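Local coordinates for protein probable threonyl-tRNA synthetase 1 (Aeropyrum pernix, PDB 3A32) that probably catalyses the two-step attachment of threonine to its tRNA, using ATP, as a zinc-dependent class II synthetase that lacks an editing domain, at residues E72-A77 with C112-L117; A106-N111 with V136-R141. All coordinates share one frame; numbering follows the deposited sequence.

Contact 1: E72-A77 with C112-L117; sequences ETPIIA and CPYHIL. With ZN (zinc ion), chain G.
Thr73 and Pro74 pack against Tyr114, near the start of helix 112-126. Pro74 fits the conserved proline that ends motif 1 of class II synthetases, close to the dimer interface. Tyr114 carries most of this buried contact. Tyr114 CB lies 3.5 Å from Thr73 CB, and the two side chains run past each other in opposite directions. Beyond CG, Pro74 covers one face of the ring. Pro74 CD stands 3.6 Å from the centroid of the Tyr114 ring, only 6° off its normal. This is a CH-pi contact over the ring centre. Tyr114 CE1 is 3.5 Å from Pro74 O. At the tip, Tyr114 OH donates a 2.6 Å hydrogen bond to Ile76 O. The oxygen receives it on a lone pair and lies near the plane of the ring. Ala77 CB also lies 3.1 Å from Tyr114 OH. Val41 and Leu43 of the second subunit pack on Pro74 and Tyr114, respectively.

His115 CG is anti to its own carbonyl carbon (chi1 -69°), which brings the ring back toward Thr73. The edge of the His115 ring, at CD2, meets Thr73 CG2 at 3.7 Å. The imidazole is held at both nitrogens, NE2 by Glu138 and ND1 by the zinc ligand His166. Cys112 binds the zinc ion with His166, His310 and a water. Cys112 SG lies 2.3 Å from the zinc ion.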
ATOM      1  N   GLU A  72      -7.458   6.118  -1.839  1.00  6.52           N
ATOM      2  CA  GLU A  72      -7.578   4.806  -2.477  1.00  9.44           C
ATOM      3  C   GLU A  72      -9.056   4.708  -2.886  1.00  8.22           C
ATOM      4  O   GLU A  72      -9.962   4.976  -2.057  1.00  7.95           O
ATOM      5  CB  GLU A  72      -7.131   3.685  -1.531  1.00  8.18           C
ATOM      6  CG  GLU A  72      -7.534   2.277  -2.019  1.00 15.73           C
ATOM      7  CD  GLU A  72      -6.828   1.095  -1.284  1.00 15.77           C
ATOM      8  OE1 GLU A  72      -6.050   1.358  -0.340  1.00 15.62           O
ATOM      9  OE2 GLU A  72      -7.034  -0.109  -1.706  1.00 26.30           O
ATOM     10  N   THR A  73      -9.298   4.416  -4.167  1.00  7.34           N
ATOM     11  CA  THR A  73     -10.685   4.389  -4.673  1.00  5.56           C
ATOM     12  C   THR A  73     -11.031   2.962  -5.109  1.00  6.40           C
ATOM     13  O   THR A  73     -10.121   2.166  -5.369  1.00  5.86           O
ATOM     14  CB  THR A  73     -10.959   5.493  -5.786  1.00  5.53           C
ATOM     15  OG1 THR A  73     -10.120   5.282  -6.940  1.00  2.00           O
ATOM     16  CG2 THR A  73     -10.756   6.946  -5.234  1.00  2.00           C
ATOM     17  N   PRO A  74     -12.337   2.624  -5.188  1.00  6.34           N
ATOM     18  CA  PRO A  74     -12.675   1.242  -5.499  1.00  7.21           C
ATOM     19  C   PRO A  74     -12.160   0.703  -6.803  1.00  8.76           C
ATOM     20  O   PRO A  74     -11.897   1.447  -7.765  1.00 10.16           O
ATOM     21  CB  PRO A  74     -14.193   1.245  -5.514  1.00  6.54           C
ATOM     22  CG  PRO A  74     -14.550   2.388  -4.601  1.00  6.78           C
ATOM     23  CD  PRO A  74     -13.536   3.428  -4.948  1.00  4.74           C
ATOM     24  N   ILE A  75     -12.014  -0.613  -6.828  1.00  8.84           N
ATOM     25  CA  ILE A  75     -11.595  -1.298  -8.015  1.00  9.06           C
ATOM     26  C   ILE A  75     -12.702  -1.522  -9.050  1.00 10.32           C
ATOM     27  O   ILE A  75     -12.392  -1.618 -10.266  1.00 11.79           O
ATOM     28  CB  ILE A  75     -10.800  -2.561  -7.619  1.00  9.28           C
ATOM     29  CG1 ILE A  75      -9.504  -2.023  -6.993  1.00  7.98           C
ATOM     30  CG2 ILE A  75     -10.610  -3.533  -8.844  1.00  5.24           C
ATOM     31  CD1 ILE A  75      -8.391  -2.966  -6.821  1.00 11.27           C
ATOM     32  N   ILE A  76     -13.962  -1.588  -8.596  1.00  9.34           N
ATOM     33  CA  ILE A  76     -15.089  -1.760  -9.500  1.00  7.99           C
ATOM     34  C   ILE A  76     -16.021  -0.560  -9.401  1.00  8.49           C
ATOM     35  O   ILE A  76     -15.896   0.252  -8.486  1.00  8.50           O
ATOM     36  CB  ILE A  76     -15.815  -3.079  -9.297  1.00  8.26           C
ATOM     37  CG1 ILE A  76     -16.477  -3.167  -7.887  1.00  7.03           C
ATOM     38  CG2 ILE A  76     -14.850  -4.244  -9.604  1.00  7.15           C
ATOM     39  CD1 ILE A  76     -17.580  -4.361  -7.710  1.00  7.15           C
ATOM     40  N   ALA A  77     -16.892  -0.401 -10.378  1.00  7.31           N
ATOM     41  CA  ALA A  77     -17.852   0.691 -10.353  1.00  9.07           C
ATOM     42  C   ALA A  77     -19.003   0.349 -11.265  1.00  9.24           C
ATOM     43  O   ALA A  77     -18.810  -0.354 -12.247  1.00  9.65           O
ATOM     44  CB  ALA A  77     -17.217   2.018 -10.816  1.00  8.06           C
ATOM     45  N   CYS A 112      -9.821   8.683 -12.452  1.00  6.56           N
ATOM     46  CA  CYS A 112     -10.388  10.051 -12.610  1.00  7.11           C
ATOM     47  C   CYS A 112     -11.797  10.344 -12.082  1.00  7.14           C
ATOM     48  O   CYS A 112     -11.960  11.329 -11.358  1.00  8.69           O
ATOM     49  CB  CYS A 112     -10.289  10.543 -14.091  1.00  6.81           C
ATOM     50  SG  CYS A 112      -9.056   9.662 -15.120  1.00  9.17           S
ATOM     51  N   PRO A 113     -12.831   9.596 -12.553  1.00  6.42           N
ATOM     52  CA  PRO A 113     -14.207   9.802 -12.085  1.00  6.59           C
ATOM     53  C   PRO A 113     -14.357   9.597 -10.578  1.00  6.61           C
ATOM     54  O   PRO A 113     -15.099  10.355  -9.933  1.00  7.31           O
ATOM     55  CB  PRO A 113     -15.011   8.748 -12.870  1.00  6.53           C
ATOM     56  CG  PRO A 113     -14.176   8.468 -14.134  1.00  6.89           C
ATOM     57  CD  PRO A 113     -12.751   8.607 -13.650  1.00  6.72           C
ATOM     58  N   TYR A 114     -13.645   8.614 -10.015  1.00  6.38           N
ATOM     59  CA  TYR A 114     -13.664   8.425  -8.550  1.00  7.36           C
ATOM     60  C   TYR A 114     -13.054   9.633  -7.837  1.00  7.21           C
ATOM     61  O   TYR A 114     -13.647  10.147  -6.908  1.00  8.65           O
ATOM     62  CB  TYR A 114     -13.041   7.087  -8.117  1.00  6.41           C
ATOM     63  CG  TYR A 114     -14.034   5.887  -8.067  1.00  7.58           C
ATOM     64  CD1 TYR A 114     -13.733   4.668  -8.673  1.00  6.23           C
ATOM     65  CD2 TYR A 114     -15.227   5.966  -7.364  1.00  4.84           C
ATOM     66  CE1 TYR A 114     -14.597   3.578  -8.618  1.00  4.95           C
ATOM     67  CE2 TYR A 114     -16.091   4.861  -7.277  1.00  4.28           C
ATOM     68  CZ  TYR A 114     -15.778   3.690  -7.906  1.00  6.06           C
ATOM     69  OH  TYR A 114     -16.652   2.617  -7.835  1.00  7.78           O
ATOM     70  N   HIS A 115     -11.907  10.124  -8.315  1.00  7.25           N
ATOM     71  CA  HIS A 115     -11.224  11.304  -7.704  1.00  6.67           C
ATOM     72  C   HIS A 115     -12.089  12.541  -7.776  1.00  7.36           C
ATOM     73  O   HIS A 115     -12.057  13.331  -6.857  1.00  5.83           O
ATOM     74  CB  HIS A 115      -9.865  11.571  -8.373  1.00  4.97           C
ATOM     75  CG  HIS A 115      -8.842  10.514  -8.065  1.00  4.57           C
ATOM     76  ND1 HIS A 115      -7.509  10.635  -8.396  1.00  2.00           N
ATOM     77  CD2 HIS A 115      -8.963   9.328  -7.416  1.00  2.00           C
ATOM     78  CE1 HIS A 115      -6.856   9.577  -7.957  1.00  2.00           C
ATOM     79  NE2 HIS A 115      -7.713   8.771  -7.362  1.00  2.00           N
ATOM     80  N   ILE A 116     -12.861  12.688  -8.873  1.00  8.02           N
ATOM     81  CA  ILE A 116     -13.849  13.778  -9.003  1.00  9.61           C
ATOM     82  C   ILE A 116     -15.042  13.639  -8.067  1.00  9.38           C
ATOM     83  O   ILE A 116     -15.480  14.625  -7.521  1.00 10.14           O
ATOM     84  CB  ILE A 116     -14.352  13.974 -10.441  1.00 10.11           C
ATOM     85  CG1 ILE A 116     -13.193  14.379 -11.332  1.00 12.94           C
ATOM     86  CG2 ILE A 116     -15.493  15.058 -10.497  1.00  9.06           C
ATOM     87  CD1 ILE A 116     -13.499  14.025 -12.754  1.00 17.41           C
ATOM     88  N   LEU A 117     -15.561  12.430  -7.880  1.00  9.15           N
ATOM     89  CA  LEU A 117     -16.592  12.225  -6.879  1.00  8.45           C
ATOM     90  C   LEU A 117     -16.108  12.639  -5.471  1.00  8.49           C
ATOM     91  O   LEU A 117     -16.880  13.205  -4.668  1.00  9.25           O
ATOM     92  CB  LEU A 117     -17.111  10.767  -6.894  1.00  8.73           C
ATOM     93  CG  LEU A 117     -17.996  10.245  -8.062  1.00  8.44           C
ATOM     94  CD1 LEU A 117     -18.385   8.784  -7.816  1.00  4.32           C
ATOM     95  CD2 LEU A 117     -19.304  11.082  -8.304  1.00  3.78           C
TER
HETATM   96 ZN    ZN G 708      -7.174  10.932 -14.874  1.00 11.72          ZN
HETATM   97  O   HOH W   1      -5.298  10.179 -14.783  1.00 15.13           O

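Contact 2: A106-N111 with V136-R141; sequences AVKPMN and VFEFGR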
ATOM      1  N   ALA A 106     -18.058  -2.363 -14.192  1.00 10.02           N
ATOM      2  CA  ALA A 106     -16.793  -2.448 -14.859  1.00  9.01           C
ATOM      3  C   ALA A 106     -15.684  -2.549 -13.811  1.00  9.32           C
ATOM      4  O   ALA A 106     -15.788  -1.975 -12.722  1.00  8.33           O
ATOM      5  CB  ALA A 106     -16.566  -1.186 -15.699  1.00  8.96           C
ATOM      6  N   VAL A 107     -14.612  -3.256 -14.170  1.00  8.06           N
ATOM      7  CA  VAL A 107     -13.356  -3.137 -13.489  1.00  6.67           C
ATOM      8  C   VAL A 107     -12.803  -1.784 -13.942  1.00  8.22           C
ATOM      9  O   VAL A 107     -12.768  -1.465 -15.161  1.00  9.34           O
ATOM     10  CB  VAL A 107     -12.420  -4.328 -13.856  1.00  6.46           C
ATOM     11  CG1 VAL A 107     -11.141  -4.290 -13.049  1.00  4.50           C
ATOM     12  CG2 VAL A 107     -13.174  -5.674 -13.601  1.00  3.18           C
ATOM     13  N   LYS A 108     -12.445  -0.961 -12.959  1.00  7.69           N
ATOM     14  CA  LYS A 108     -11.975   0.401 -13.165  1.00  7.18           C
ATOM     15  C   LYS A 108     -10.815   0.434 -14.169  1.00  7.92           C
ATOM     16  O   LYS A 108      -9.785  -0.244 -13.956  1.00  6.46           O
ATOM     17  CB  LYS A 108     -11.501   0.931 -11.807  1.00  7.60           C
ATOM     18  CG  LYS A 108     -10.962   2.317 -11.758  1.00  8.27           C
ATOM     19  CD  LYS A 108     -10.618   2.758 -10.320  1.00  4.57           C
ATOM     20  CE  LYS A 108      -9.414   2.014  -9.741  1.00  2.00           C
ATOM     21  NZ  LYS A 108      -9.109   2.612  -8.397  1.00  2.00           N
ATOM     22  N   PRO A 109     -10.984   1.186 -15.281  1.00  8.67           N
ATOM     23  CA  PRO A 109      -9.842   1.433 -16.189  1.00  9.18           C
ATOM     24  C   PRO A 109      -9.093   2.740 -15.895  1.00 10.72           C
ATOM     25  O   PRO A 109      -7.962   2.928 -16.363  1.00 10.38           O
ATOM     26  CB  PRO A 109     -10.520   1.499 -17.577  1.00  8.87           C
ATOM     27  CG  PRO A 109     -11.908   2.056 -17.302  1.00  7.95           C
ATOM     28  CD  PRO A 109     -12.235   1.781 -15.818  1.00  7.63           C
ATOM     29  N   MET A 110      -9.714   3.641 -15.125  1.00 12.22           N
ATOM     30  CA  MET A 110      -9.081   4.907 -14.771  1.00 14.68           C
ATOM     31  C   MET A 110      -9.613   5.377 -13.442  1.00 12.12           C
ATOM     32  O   MET A 110     -10.754   5.042 -13.099  1.00 12.24           O
ATOM     33  CB  MET A 110      -9.389   5.957 -15.848  1.00 14.86           C
ATOM     34  CG  MET A 110     -10.880   6.272 -16.075  1.00 18.39           C
ATOM     35  SD  MET A 110     -11.205   7.051 -17.728  1.00 25.13           S
ATOM     36  CE  MET A 110      -9.509   7.306 -18.334  1.00 27.92           C
ATOM     37  N   ASN A 111      -8.811   6.152 -12.698  1.00  9.74           N
ATOM     38  CA  ASN A 111      -9.223   6.632 -11.337  1.00  7.45           C
ATOM     39  C   ASN A 111      -9.953   7.947 -11.346  1.00  7.11           C
ATOM     40  O   ASN A 111     -10.620   8.293 -10.363  1.00  7.24           O
ATOM     41  CB  ASN A 111      -8.047   6.778 -10.384  1.00  6.26           C
ATOM     42  CG  ASN A 111      -7.163   5.559 -10.343  1.00  6.28           C
ATOM     43  OD1 ASN A 111      -5.976   5.618 -10.670  1.00  8.86           O
ATOM     44  ND2 ASN A 111      -7.716   4.456  -9.935  1.00  5.27           N
ATOM     45  N   VAL A 136      -5.234  15.577  -5.505  1.00  7.02           N
ATOM     46  CA  VAL A 136      -5.527  14.237  -4.986  1.00  6.43           C
ATOM     47  C   VAL A 136      -4.598  13.195  -5.698  1.00  6.62           C
ATOM     48  O   VAL A 136      -4.558  13.161  -6.943  1.00  6.59           O
ATOM     49  CB  VAL A 136      -7.045  13.922  -5.130  1.00  6.49           C
ATOM     50  CG1 VAL A 136      -7.537  13.989  -6.617  1.00  6.15           C
ATOM     51  CG2 VAL A 136      -7.401  12.631  -4.528  1.00  5.98           C
ATOM     52  N   PHE A 137      -3.887  12.378  -4.909  1.00  4.63           N
ATOM     53  CA  PHE A 137      -2.943  11.373  -5.405  1.00  4.71           C
ATOM     54  C   PHE A 137      -3.428   9.948  -5.085  1.00  4.43           C
ATOM     55  O   PHE A 137      -3.926   9.706  -3.994  1.00  4.84           O
ATOM     56  CB  PHE A 137      -1.550  11.520  -4.756  1.00  3.70           C
ATOM     57  CG  PHE A 137      -0.617  10.386  -5.106  1.00  4.10           C
ATOM     58  CD1 PHE A 137      -0.022  10.323  -6.368  1.00  3.16           C
ATOM     59  CD2 PHE A 137      -0.372   9.352  -4.203  1.00  6.47           C
ATOM     60  CE1 PHE A 137       0.791   9.290  -6.712  1.00  2.62           C
ATOM     61  CE2 PHE A 137       0.477   8.308  -4.549  1.00  4.47           C
ATOM     62  CZ  PHE A 137       1.052   8.266  -5.796  1.00  2.18           C
ATOM     63  N   GLU A 138      -3.228   9.006  -6.001  1.00  3.47           N
ATOM     64  CA  GLU A 138      -3.551   7.590  -5.720  1.00  4.16           C
ATOM     65  C   GLU A 138      -2.557   6.672  -6.407  1.00  4.35           C
ATOM     66  O   GLU A 138      -2.271   6.886  -7.582  1.00  2.26           O
ATOM     67  CB  GLU A 138      -4.984   7.199  -6.141  1.00  3.30           C
ATOM     68  CG  GLU A 138      -5.264   5.725  -5.951  1.00  2.00           C
ATOM     69  CD  GLU A 138      -6.732   5.335  -6.097  1.00  4.88           C
ATOM     70  OE1 GLU A 138      -7.595   6.189  -6.460  1.00  6.05           O
ATOM     71  OE2 GLU A 138      -7.027   4.142  -5.869  1.00  2.53           O
ATOM     72  N   PHE A 139      -2.001   5.712  -5.647  1.00  4.95           N
ATOM     73  CA  PHE A 139      -1.254   4.558  -6.183  1.00  5.72           C
ATOM     74  C   PHE A 139      -2.354   3.634  -6.707  1.00  6.66           C
ATOM     75  O   PHE A 139      -2.911   2.807  -5.963  1.00  5.98           O
ATOM     76  CB  PHE A 139      -0.476   3.893  -5.030  1.00  5.79           C
ATOM     77  CG  PHE A 139       0.548   2.851  -5.470  1.00  7.18           C
ATOM     78  CD1 PHE A 139       1.758   3.229  -6.049  1.00  8.08           C
ATOM     79  CD2 PHE A 139       0.312   1.493  -5.263  1.00  7.21           C
ATOM     80  CE1 PHE A 139       2.700   2.250  -6.462  1.00  9.14           C
ATOM     81  CE2 PHE A 139       1.249   0.527  -5.629  1.00  4.48           C
ATOM     82  CZ  PHE A 139       2.452   0.909  -6.228  1.00  7.73           C
ATOM     83  N   GLY A 140      -2.740   3.811  -7.966  1.00  6.89           N
ATOM     84  CA  GLY A 140      -4.053   3.271  -8.394  1.00  7.32           C
ATOM     85  C   GLY A 140      -3.935   2.047  -9.264  1.00  7.30           C
ATOM     86  O   GLY A 140      -2.982   1.940 -10.028  1.00  8.87           O
ATOM     87  N   ARG A 141      -4.903   1.144  -9.187  1.00  7.45           N
ATOM     88  CA  ARG A 141      -4.851  -0.153  -9.935  1.00  6.65           C
ATOM     89  C   ARG A 141      -5.956  -0.202 -10.982  1.00  6.34           C
ATOM     90  O   ARG A 141      -7.137  -0.155 -10.634  1.00  5.79           O
ATOM     91  CB  ARG A 141      -4.998  -1.331  -8.983  1.00  6.74           C
ATOM     92  CG  ARG A 141      -3.878  -1.368  -7.957  1.00  6.59           C
ATOM     93  CD  ARG A 141      -4.255  -2.135  -6.717  1.00 13.27           C
ATOM     94  NE  ARG A 141      -3.028  -2.398  -5.966  1.00 16.90           N
ATOM     95  CZ  ARG A 141      -2.620  -1.619  -4.979  1.00 14.34           C
ATOM     96  NH1 ARG A 141      -3.372  -0.585  -4.615  1.00 16.71           N
ATOM     97  NH2 ARG A 141      -1.484  -1.872  -4.381  1.00  9.89           N
TER
HETATM   98  O   HOH W   2      -7.016   1.873  -7.148  1.00  2.00           O
HETATM   99  O   HOH W   3      -8.996  -1.613 -11.676  1.00  5.46           O
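The first strand of motif 2 of the class II synthetase core, 134-143, meets the loop that leads from strand 103-107 to the zinc ligand Cys112. Lys108 and Asn111 reach from this loop to Glu138, Gly140 and Arg141. Between the two segments there is no direct hydrogen bond; side chains and water link them, and Lys108 bonds to the backbone of His143 further along the strand. Lys108 and Glu138 approach from opposite directions. The lysine runs straight at first, then bends at its third torsion (chi3 69°), which lays Lys108 CE 3.3 Å from Arg141 O. Lys108 NZ forms a long salt bridge to Glu138 OE2, at 3.6 Å. A water bridges that gap. It accepts from Lys108 NZ and from Arg141 N, and donates to Glu138 OE2 at 2.6 Å. Three bonds thus fix the water, tying both charges to the strand backbone.

Glu138 is extended, with CG anti to the backbone N (chi1 175°), which carries the carboxylate out to Lys108 and Asn111. The flat amide of Asn111 stacks on its carboxylate, the planes 24° apart. The amide also rests against Gly140. The Asn111 side chain is about 6 Å from the zinc ion at the nearest atoms. Glu138 OE1 is hydrogen-bonded to Thr73 OG1 as well as to His115. The Arg141 side chain leaves the strand away from the loop, and its NE forms a salt bridge with Glu72 of the second subunit. A second water donates to Lys108 O at 2.8 Å and to Arg141 O at 2.6 Å.

Both contacts are buried, their centres about 6 Å apart, and both touch the second subunit. Their segments alternate along the chain. Strands 76-78 and 103-107 are neighbours in one small antiparallel sheet, and helix 112-126 leads on to strand 134-143. Contact 1 is mainly apolar, a tyrosine ring packed against the loop that probably ends motif 1. Contact 2 is polar and bridged by water, on the motif 2 strand. The carboxylate of Glu138 in contact 2 is shared with both segments of contact 1 and joins the two. Contact 1 contains the zinc ligand Cys112; contact 2 only approaches the metal, through Asn111.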